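Local coordinates for PGRP-Hd - Peptidoglycan recognition protein homologue (PDB 3EP1), which probably recognises bacterial peptidoglycan in innate immunity, being a peptidoglycan recognition protein homologue related to N-acetylmuramoyl-L-alanine amidases, at residues A[4-7]-A[8-12]; A[73-76]-A[77-81]; A[151-154]-A[155-159]; A[160-163]-A[164-168]. All coordinates share one frame; numbering follows the deposited sequence.

Interaction 1: residues A[4-7]-A[8-12]; sequences SIVP and RQQWA
With CG1 of V6 turned anti to the backbone N (chi1 179°), this methyl is directed at CB of Q10, 3.4 Å away, the two side chains crossing at about a right angle. Beyond CB the Q10 chain bends at chi2 (148°) and brings OE1 up beside the CG-CD bond of the P7 ring, 3.5 Å from CD of P7. The backbone here enters a short 3-10 segment, residues 8-10. N of Q10 donates to O of P7 at 2.9 Å, approaching from above the carbonyl plane and not along a lone pair. The same P7 oxygen lies 3.4 Å from CD1 of W11, while R8 O rests over one face of the indole, 3.4 Å above its plane. A glycine in place of P7 would remove the ring carbons that CB and OE1 of Q10 lie against and would probably leave that amide free to swing, with the approach to the 3-10 turn less firmly set. S4 packs on Q140 and P7 on E143 of the second subunit. The polar ends of the turn reach elsewhere: NE1 of W11 donates to E92 O, and NH1 of R8 binds G93 O. V6 shares backbone bonds with I90 and E92, placing the segment along strand 90-92, whereas W11 packs on V63 and Q67 of helix 59-72.

Interaction 2: residues A[73-76]-A[77-81]; sequences EGND and DIKYN
N75 and K79 touch through one branch only: the amide nitrogen ND2 of N75 lies against the aliphatic part of the lysine, which it meets at a slant, 3.4 Å from CE and 3.7 Å from CG of K79. The lysine is stretched out fully beyond CG, all its later torsions near 180°, and this carries its ammonium group past the asparagine toward E73. There NZ of K79 stops 4.0 Å from OE1 of E73, an attraction between opposite charges too long for a salt bridge, the two side chains crossing at about a right angle. An alanine in place of K79 would probably leave the E73 carboxylate without this nearby positive charge and uncover the flank of the N75 amide. Closer to the backbone, CB of N75 sits 3.5 Å from O of D77. The turn that brings these residues together follows a Schellman motif, in which G74, with positive phi, ends helix 59-72. D70 in the last turns of that helix contacts both partners: its OD1 accepts from N of K79, and its carbonyl O takes a weak bond from ND2 of N75. Further along, OD1 of D77 accepts weakly from N of I78 at 2.7 Å and is also held by NE2 of Q67, while OD2 of D77 pairs with R8 and OD1 of D76 makes a salt bridge with R18. R94 grips the carbonyl oxygens of D77 and I78.

Interaction 3: residues A[151-154]-A[155-159]; sequences LRTT and PAMSG
M157 folds back along T153 and T154, and each atom of its side chain finds one of them. CB lies 3.5 Å from OG1 of T153. The next carbon, CG, comes up against the other threonine hydroxyl, 3.3 Å from OG1 of T154, and SD keeps to the same oxygen at 3.6 Å. A bend at chi3 (57°) then turns the methyl group aside, and CE ends 3.9 Å from CA of T153; the side chain as a whole also packs on W32 of strand 26-33. The hydroxyl of T154 is presented to the helix because OG1 sits between the backbone N and the carbonyl carbon (chi1 63°). From there it accepts from N of M157 at 3.3 Å, a weak bond. The carbonyl oxygen of T154 has a firmer partner in N of S158, 3.1 Å away and almost straight at 175°. One residue earlier, OG1 of T153 and OG of S158 lie 2.7 Å apart; the serine proton may go to this oxygen or, more weakly, to the more distant O of T154. T153 OG1 is also bonded to the backbone oxygen of L31, so this hydroxyl can link S158 to strand 26-33. At its far end the helix stops at G159, whose positive phi turns the chain toward helix 160-167. What emerges is a threonine N-cap with proline as the first helical residue, set where strand 149-152, outermost in the sheet of this chain, gives way to the short helix 155-158.

Interaction 4: residues A[160-163]-A[164-168]; sequences QAFY and DMLDR
Residues 160-163 and 164-167 form successive turns of one helix, joined by four backbone bonds from each residue to the fourth before it. D164 N to Q160 O, at 2.8 Å, and D167 N to Y163 O, at 3.0 Å, are the firm ones; between them M165 N to A161 O and L166 N to F162 O are longer and weak. On the buried side the ring of F162 gathers the next turn. CE1 of F162 meets CE of M165 at 3.8 Å, and CD1 of F162 meets CD1 of L166 at the same 3.8 Å. The methionine methyl gets there through a bend at chi3 (91°) after an otherwise extended chain. Y163 and D167 run side by side and point the same way, OD2 of D167 lying 3.6 Å from OH of Y163 with ring and carboxylate planes 50° apart. Beyond the helix, F162 and L166 both rest on L31 of strand 26-33, F162 also reaches L132 of helix 126-141, and M165 packs on C173 of the C169-C173 disulfide. This is the pattern of an amphipathic surface helix, its apolar flank laid on the sheet and a neighbouring helix, with D167 exposed and D164 partly so.

How the interactions relate
Each contact joins adjacent segments, so the four follow in series and none nests within or crosses another. Interaction 1 shapes the N-terminal lead-in, and interaction 2 the loop from helix 59-72 to strand 82-84. They touch through the salt bridge of R8 with D77 and by packing of W11 on I78, which ties the N-terminal segment to that loop. Interactions 3 and 4 lie on the other side of the chain's centre from interaction 1. There strand 149-152 leads into helix 155-158 and then helix 160-167, and the ring of Y163 packs against T154 and P155, joining the cap of the first helix to the second.

Interaction 1: residues A[4-7]-A[8-12]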
loop_
_atom_site.group_PDB
_atom_site.type_symbol
_atom_site.label_atom_id
_atom_site.label_comp_id
_atom_site.label_asym_id
_atom_site.label_seq_id
_atom_site.Cartn_x
_atom_site.Cartn_y
_atom_site.Cartn_z
ATOM N N SER A 4 7.313 -3.463 -6.250
ATOM C CA SER A 4 7.438 -3.236 -4.819
ATOM C C SER A 4 8.398 -2.093 -4.528
ATOM O O SER A 4 9.142 -1.653 -5.405
ATOM C CB SER A 4 7.936 -4.493 -4.111
ATOM O OG SER A 4 9.322 -4.684 -4.336
ATOM N N ILE A 5 8.351 -1.600 -3.296
ATOM C CA ILE A 5 9.233 -0.534 -2.863
ATOM C C ILE A 5 10.610 -1.188 -2.789
ATOM O O ILE A 5 10.719 -2.351 -2.395
ATOM C CB ILE A 5 8.790 0.001 -1.474
ATOM C CG1 ILE A 5 7.487 0.803 -1.629
ATOM C CG2 ILE A 5 9.873 0.866 -0.856
ATOM C CD1 ILE A 5 6.736 1.036 -0.337
ATOM N N VAL A 6 11.653 -0.469 -3.192
ATOM C CA VAL A 6 13.003 -1.031 -3.147
ATOM C C VAL A 6 13.542 -1.035 -1.707
ATOM O O VAL A 6 13.762 0.016 -1.112
ATOM C CB VAL A 6 13.970 -0.245 -4.057
ATOM C CG1 VAL A 6 15.356 -0.843 -3.966
ATOM C CG2 VAL A 6 13.484 -0.282 -5.499
ATOM N N PRO A 7 13.774 -2.230 -1.139
ATOM C CA PRO A 7 14.279 -2.385 0.228
ATOM C C PRO A 7 15.707 -1.883 0.412
ATOM O O PRO A 7 16.470 -1.794 -0.549
ATOM C CB PRO A 7 14.152 -3.884 0.459
ATOM C CG PRO A 7 14.517 -4.428 -0.888
ATOM C CD PRO A 7 13.746 -3.531 -1.832
ATOM N N ARG A 8 16.050 -1.563 1.661
ATOM C CA ARG A 8 17.375 -1.060 2.027
ATOM C C ARG A 8 18.495 -1.907 1.439
ATOM O O ARG A 8 19.440 -1.385 0.852
ATOM C CB ARG A 8 17.547 -1.043 3.550
ATOM C CG ARG A 8 16.671 -0.062 4.298
ATOM C CD ARG A 8 16.857 -0.214 5.805
ATOM N NE ARG A 8 18.197 0.170 6.246
ATOM C CZ ARG A 8 18.593 1.425 6.432
ATOM N NH1 ARG A 8 17.751 2.424 6.218
ATOM N NH2 ARG A 8 19.827 1.683 6.839
ATOM N N GLN A 9 18.385 -3.217 1.610
ATOM C CA GLN A 9 19.411 -4.119 1.115
ATOM C C GLN A 9 19.598 -4.112 -0.403
ATOM O O GLN A 9 20.662 -4.488 -0.890
ATOM C CB GLN A 9 19.145 -5.546 1.595
ATOM C CG GLN A 9 20.161 -6.529 1.059
ATOM C CD GLN A 9 20.298 -7.798 1.885
ATOM O OE1 GLN A 9 21.208 -8.595 1.649
ATOM N NE2 GLN A 9 19.401 -7.993 2.854
ATOM N N GLN A 10 18.588 -3.683 -1.152
ATOM C CA GLN A 10 18.718 -3.665 -2.607
ATOM C C GLN A 10 19.656 -2.541 -3.031
ATOM O O GLN A 10 20.261 -2.613 -4.099
ATOM C CB GLN A 10 17.348 -3.521 -3.287
ATOM C CG GLN A 10 17.250 -4.208 -4.655
ATOM C CD GLN A 10 15.845 -4.743 -4.958
ATOM O OE1 GLN A 10 15.314 -5.592 -4.239
ATOM N NE2 GLN A 10 15.246 -4.246 -6.035
ATOM N N TRP A 11 19.781 -1.496 -2.215
ATOM C CA TRP A 11 20.719 -0.433 -2.565
ATOM C C TRP A 11 21.971 -0.489 -1.691
ATOM O O TRP A 11 22.703 0.489 -1.588
ATOM C CB TRP A 11 20.083 0.972 -2.519
ATOM C CG TRP A 11 19.333 1.376 -1.278
ATOM C CD1 TRP A 11 18.011 1.159 -1.011
ATOM C CD2 TRP A 11 19.847 2.123 -0.168
ATOM N NE1 TRP A 11 17.666 1.731 0.191
ATOM C CE2 TRP A 11 18.772 2.328 0.731
ATOM C CE3 TRP A 11 21.108 2.639 0.155
ATOM C CZ2 TRP A 11 18.922 3.028 1.935
ATOM C CZ3 TRP A 11 21.259 3.335 1.353
ATOM C CH2 TRP A 11 20.170 3.524 2.228
ATOM N N ALA A 12 22.212 -1.656 -1.091
ATOM C CA ALA A 12 23.372 -1.911 -0.223
ATOM C C ALA A 12 23.477 -0.987 0.981
ATOM O O ALA A 12 24.552 -0.489 1.293
ATOM C CB ALA A 12 24.654 -1.830 -1.030
#

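Interaction 2: residues A[73-76]-A[77-81]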
loop_
_atom_site.group_PDB
_atom_site.type_symbol
_atom_site.label_atom_id
_atom_site.label_comp_id
_atom_site.label_asym_id
_atom_site.label_seq_id
_atom_site.Cartn_x
_atom_site.Cartn_y
_atom_site.Cartn_z
ATOM N N GLU A 73 27.614 13.585 8.448
ATOM C CA GLU A 73 27.121 14.755 9.161
ATOM C C GLU A 73 26.636 14.447 10.569
ATOM O O GLU A 73 26.197 15.345 11.280
ATOM C CB GLU A 73 25.997 15.414 8.368
ATOM C CG GLU A 73 26.443 15.996 7.043
ATOM C CD GLU A 73 25.284 16.573 6.258
ATOM O OE1 GLU A 73 24.578 17.453 6.806
ATOM O OE2 GLU A 73 25.075 16.140 5.100
ATOM N N GLY A 74 26.697 13.178 10.965
ATOM C CA GLY A 74 26.271 12.807 12.303
ATOM C C GLY A 74 24.878 12.214 12.469
ATOM O O GLY A 74 24.458 11.949 13.595
ATOM N N ASN A 75 24.151 12.007 11.374
ATOM C CA ASN A 75 22.813 11.428 11.467
ATOM C C ASN A 75 22.883 9.928 11.758
ATOM O O ASN A 75 23.890 9.274 11.467
ATOM C CB ASN A 75 22.028 11.673 10.170
ATOM C CG ASN A 75 21.731 13.145 9.933
ATOM O OD1 ASN A 75 21.127 13.804 10.773
ATOM N ND2 ASN A 75 22.156 13.664 8.791
ATOM N N ASP A 76 21.810 9.391 12.333
ATOM C CA ASP A 76 21.730 7.972 12.663
ATOM C C ASP A 76 21.562 7.072 11.438
ATOM O O ASP A 76 21.664 5.853 11.551
ATOM C CB ASP A 76 20.540 7.698 13.596
ATOM C CG ASP A 76 20.686 8.353 14.953
ATOM O OD1 ASP A 76 21.834 8.558 15.392
ATOM O OD2 ASP A 76 19.648 8.636 15.589
ATOM N N ASP A 77 21.289 7.674 10.281
ATOM C CA ASP A 77 21.055 6.925 9.049
ATOM C C ASP A 77 20.642 7.929 7.981
ATOM O O ASP A 77 20.597 9.127 8.249
ATOM C CB ASP A 77 19.928 5.909 9.300
ATOM C CG ASP A 77 19.664 4.993 8.114
ATOM O OD1 ASP A 77 20.541 4.835 7.244
ATOM O OD2 ASP A 77 18.562 4.411 8.073
ATOM N N ILE A 78 20.366 7.450 6.771
ATOM C CA ILE A 78 19.922 8.336 5.699
ATOM C C ILE A 78 18.740 9.107 6.319
ATOM O O ILE A 78 17.955 8.530 7.071
ATOM C CB ILE A 78 19.517 7.499 4.438
ATOM C CG1 ILE A 78 19.329 8.413 3.230
ATOM C CG2 ILE A 78 18.263 6.671 4.719
ATOM C CD1 ILE A 78 19.165 7.654 1.934
ATOM N N LYS A 79 18.646 10.404 6.032
ATOM C CA LYS A 79 17.617 11.296 6.591
ATOM C C LYS A 79 16.136 11.016 6.351
ATOM O O LYS A 79 15.295 11.317 7.204
ATOM C CB LYS A 79 17.864 12.734 6.133
ATOM C CG LYS A 79 19.187 13.329 6.541
ATOM C CD LYS A 79 19.319 14.729 5.970
ATOM C CE LYS A 79 20.693 15.304 6.239
ATOM N NZ LYS A 79 20.906 16.562 5.482
ATOM N N TYR A 80 15.810 10.449 5.200
ATOM C CA TYR A 80 14.418 10.215 4.873
ATOM C C TYR A 80 13.858 8.818 5.089
ATOM O O TYR A 80 14.596 7.839 5.142
ATOM C CB TYR A 80 14.192 10.651 3.431
ATOM C CG TYR A 80 14.829 11.990 3.121
ATOM C CD1 TYR A 80 16.110 12.062 2.573
ATOM C CD2 TYR A 80 14.161 13.184 3.391
ATOM C CE1 TYR A 80 16.709 13.294 2.296
ATOM C CE2 TYR A 80 14.756 14.421 3.122
ATOM C CZ TYR A 80 16.026 14.467 2.571
ATOM O OH TYR A 80 16.606 15.682 2.282
ATOM N N ASN A 81 12.536 8.751 5.221
ATOM C CA ASN A 81 11.814 7.493 5.411
ATOM C C ASN A 81 11.691 6.764 4.074
ATOM O O ASN A 81 11.662 5.536 4.031
ATOM C CB ASN A 81 10.409 7.767 5.955
ATOM C CG ASN A 81 10.423 8.262 7.379
ATOM O OD1 ASN A 81 10.516 7.474 8.317
ATOM N ND2 ASN A 81 10.345 9.575 7.551
#

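Interaction 3: residues A[151-154]-A[155-159]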
loop_
_atom_site.group_PDB
_atom_site.type_symbol
_atom_site.label_atom_id
_atom_site.label_comp_id
_atom_site.label_asym_id
_atom_site.label_seq_id
_atom_site.Cartn_x
_atom_site.Cartn_y
_atom_site.Cartn_z
ATOM N N LEU A 151 0.296 16.783 2.979
ATOM C CA LEU A 151 1.573 16.793 2.284
ATOM C C LEU A 151 2.095 18.226 2.426
ATOM O O LEU A 151 1.583 19.155 1.783
ATOM C CB LEU A 151 1.360 16.441 0.816
ATOM C CG LEU A 151 2.597 16.204 -0.047
ATOM C CD1 LEU A 151 3.388 15.044 0.504
ATOM C CD2 LEU A 151 2.175 15.917 -1.474
ATOM N N ARG A 152 3.103 18.398 3.276
ATOM C CA ARG A 152 3.682 19.707 3.548
ATOM C C ARG A 152 5.031 19.976 2.874
ATOM O O ARG A 152 5.891 19.105 2.827
ATOM C CB ARG A 152 3.873 19.880 5.057
ATOM C CG ARG A 152 2.622 19.771 5.906
ATOM C CD ARG A 152 3.003 19.993 7.378
ATOM N NE ARG A 152 1.859 20.174 8.264
ATOM C CZ ARG A 152 0.906 21.083 8.075
ATOM N NH1 ARG A 152 0.956 21.890 7.025
ATOM N NH2 ARG A 152 -0.091 21.193 8.944
ATOM N N THR A 153 5.208 21.201 2.382
ATOM C CA THR A 153 6.459 21.627 1.758
ATOM C C THR A 153 6.472 23.128 1.439
ATOM O O THR A 153 5.491 23.831 1.667
ATOM C CB THR A 153 6.754 20.842 0.455
ATOM O OG1 THR A 153 8.127 21.034 0.085
ATOM C CG2 THR A 153 5.862 21.322 -0.684
ATOM N N THR A 154 7.604 23.602 0.926
ATOM C CA THR A 154 7.798 25.000 0.537
ATOM C C THR A 154 8.747 24.993 -0.661
ATOM O O THR A 154 9.361 23.970 -0.963
ATOM C CB THR A 154 8.448 25.843 1.669
ATOM O OG1 THR A 154 9.752 25.339 1.958
ATOM C CG2 THR A 154 7.611 25.798 2.929
ATOM N N PRO A 155 8.876 26.127 -1.369
ATOM C CA PRO A 155 9.785 26.139 -2.519
ATOM C C PRO A 155 11.231 25.840 -2.142
ATOM O O PRO A 155 11.984 25.275 -2.937
ATOM C CB PRO A 155 9.605 27.549 -3.093
ATOM C CG PRO A 155 9.187 28.354 -1.898
ATOM C CD PRO A 155 8.212 27.431 -1.209
ATOM N N ALA A 156 11.607 26.206 -0.921
ATOM C CA ALA A 156 12.963 25.982 -0.435
ATOM C C ALA A 156 13.233 24.507 -0.172
ATOM O O ALA A 156 14.342 24.021 -0.379
ATOM C CB ALA A 156 13.194 26.779 0.838
ATOM N N MET A 157 12.205 23.800 0.277
ATOM C CA MET A 157 12.316 22.384 0.596
ATOM C C MET A 157 12.319 21.453 -0.600
ATOM O O MET A 157 13.165 20.561 -0.693
ATOM C CB MET A 157 11.173 21.968 1.511
ATOM C CG MET A 157 11.230 22.553 2.894
ATOM S SD MET A 157 9.697 22.223 3.776
ATOM C CE MET A 157 9.605 20.477 3.708
ATOM N N SER A 158 11.369 21.659 -1.509
ATOM C CA SER A 158 11.221 20.796 -2.675
ATOM C C SER A 158 11.288 21.468 -4.045
ATOM O O SER A 158 11.091 20.817 -5.070
ATOM C CB SER A 158 9.902 20.041 -2.565
ATOM O OG SER A 158 8.817 20.946 -2.547
ATOM N N GLY A 159 11.549 22.765 -4.071
ATOM C CA GLY A 159 11.624 23.457 -5.343
ATOM C C GLY A 159 10.342 24.187 -5.687
ATOM O O GLY A 159 9.240 23.702 -5.429
#

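Interaction 4: residues A[160-163]-A[164-168]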
loop_
_atom_site.group_PDB
_atom_site.type_symbol
_atom_site.label_atom_id
_atom_site.label_comp_id
_atom_site.label_asym_id
_atom_site.label_seq_id
_atom_site.Cartn_x
_atom_site.Cartn_y
_atom_site.Cartn_z
ATOM N N GLN A 160 10.506 25.365 -6.276
ATOM C CA GLN A 160 9.397 26.218 -6.684
ATOM C C GLN A 160 8.390 25.472 -7.537
ATOM O O GLN A 160 7.193 25.495 -7.260
ATOM C CB GLN A 160 9.931 27.397 -7.482
ATOM C CG GLN A 160 9.885 28.728 -6.759
ATOM C CD GLN A 160 8.478 29.172 -6.487
ATOM O OE1 GLN A 160 7.578 28.927 -7.290
ATOM N NE2 GLN A 160 8.274 29.843 -5.360
ATOM N N ALA A 161 8.887 24.812 -8.579
ATOM C CA ALA A 161 8.023 24.071 -9.482
ATOM C C ALA A 161 7.168 23.041 -8.754
ATOM O O ALA A 161 5.996 22.881 -9.065
ATOM C CB ALA A 161 8.854 23.398 -10.576
ATOM N N PHE A 162 7.738 22.343 -7.783
ATOM C CA PHE A 162 6.966 21.341 -7.062
ATOM C C PHE A 162 5.912 21.985 -6.180
ATOM O O PHE A 162 4.775 21.535 -6.130
ATOM C CB PHE A 162 7.871 20.471 -6.192
ATOM C CG PHE A 162 7.397 19.055 -6.068
ATOM C CD1 PHE A 162 6.061 18.776 -5.784
ATOM C CD2 PHE A 162 8.278 17.995 -6.263
ATOM C CE1 PHE A 162 5.611 17.465 -5.705
ATOM C CE2 PHE A 162 7.838 16.675 -6.183
ATOM C CZ PHE A 162 6.505 16.409 -5.905
ATOM N N TYR A 163 6.312 23.027 -5.467
ATOM C CA TYR A 163 5.421 23.758 -4.577
ATOM C C TYR A 163 4.239 24.361 -5.339
ATOM O O TYR A 163 3.098 24.279 -4.894
ATOM C CB TYR A 163 6.199 24.875 -3.878
ATOM C CG TYR A 163 5.366 25.739 -2.970
ATOM C CD1 TYR A 163 5.067 25.336 -1.671
ATOM C CD2 TYR A 163 4.869 26.960 -3.413
ATOM C CE1 TYR A 163 4.298 26.133 -0.830
ATOM C CE2 TYR A 163 4.096 27.764 -2.585
ATOM C CZ TYR A 163 3.817 27.348 -1.295
ATOM O OH TYR A 163 3.064 28.154 -0.465
ATOM N N ASP A 164 4.523 24.973 -6.483
ATOM C CA ASP A 164 3.485 25.599 -7.299
ATOM C C ASP A 164 2.391 24.618 -7.674
ATOM O O ASP A 164 1.209 24.945 -7.618
ATOM C CB ASP A 164 4.087 26.166 -8.587
ATOM C CG ASP A 164 4.871 27.440 -8.359
ATOM O OD1 ASP A 164 5.604 27.850 -9.285
ATOM O OD2 ASP A 164 4.750 28.031 -7.267
ATOM N N MET A 165 2.805 23.416 -8.059
ATOM C CA MET A 165 1.891 22.361 -8.480
ATOM C C MET A 165 0.953 21.818 -7.404
ATOM O O MET A 165 -0.228 21.571 -7.669
ATOM C CB MET A 165 2.692 21.205 -9.067
ATOM C CG MET A 165 1.828 20.049 -9.488
ATOM S SD MET A 165 2.826 18.681 -10.014
ATOM C CE MET A 165 2.985 17.798 -8.444
ATOM N N LEU A 166 1.475 21.601 -6.200
ATOM C CA LEU A 166 0.641 21.088 -5.113
ATOM C C LEU A 166 -0.279 22.200 -4.632
ATOM O O LEU A 166 -1.424 21.961 -4.253
ATOM C CB LEU A 166 1.505 20.618 -3.946
ATOM C CG LEU A 166 2.520 19.539 -4.289
ATOM C CD1 LEU A 166 3.406 19.296 -3.092
ATOM C CD2 LEU A 166 1.791 18.270 -4.708
ATOM N N ASP A 167 0.239 23.420 -4.665
ATOM C CA ASP A 167 -0.515 24.580 -4.222
ATOM C C ASP A 167 -1.779 24.864 -5.031
ATOM O O ASP A 167 -2.756 25.377 -4.486
ATOM C CB ASP A 167 0.386 25.817 -4.237
ATOM C CG ASP A 167 -0.261 27.007 -3.570
ATOM O OD1 ASP A 167 -1.224 27.563 -4.131
ATOM O OD2 ASP A 167 0.190 27.379 -2.472
ATOM N N ARG A 168 -1.772 24.553 -6.323
ATOM C CA ARG A 168 -2.961 24.820 -7.133
ATOM C C ARG A 168 -3.889 23.623 -7.226
ATOM O O ARG A 168 -4.987 23.721 -7.786
ATOM C CB ARG A 168 -2.583 25.295 -8.543
ATOM C CG ARG A 168 -1.746 24.326 -9.327
ATOM C CD ARG A 168 -1.594 24.799 -10.758
ATOM N NE ARG A 168 -0.656 23.964 -11.496
ATOM C CZ ARG A 168 0.664 24.078 -11.418
ATOM N NH1 ARG A 168 1.214 24.999 -10.638
ATOM N NH2 ARG A 168 1.436 23.255 -12.102
#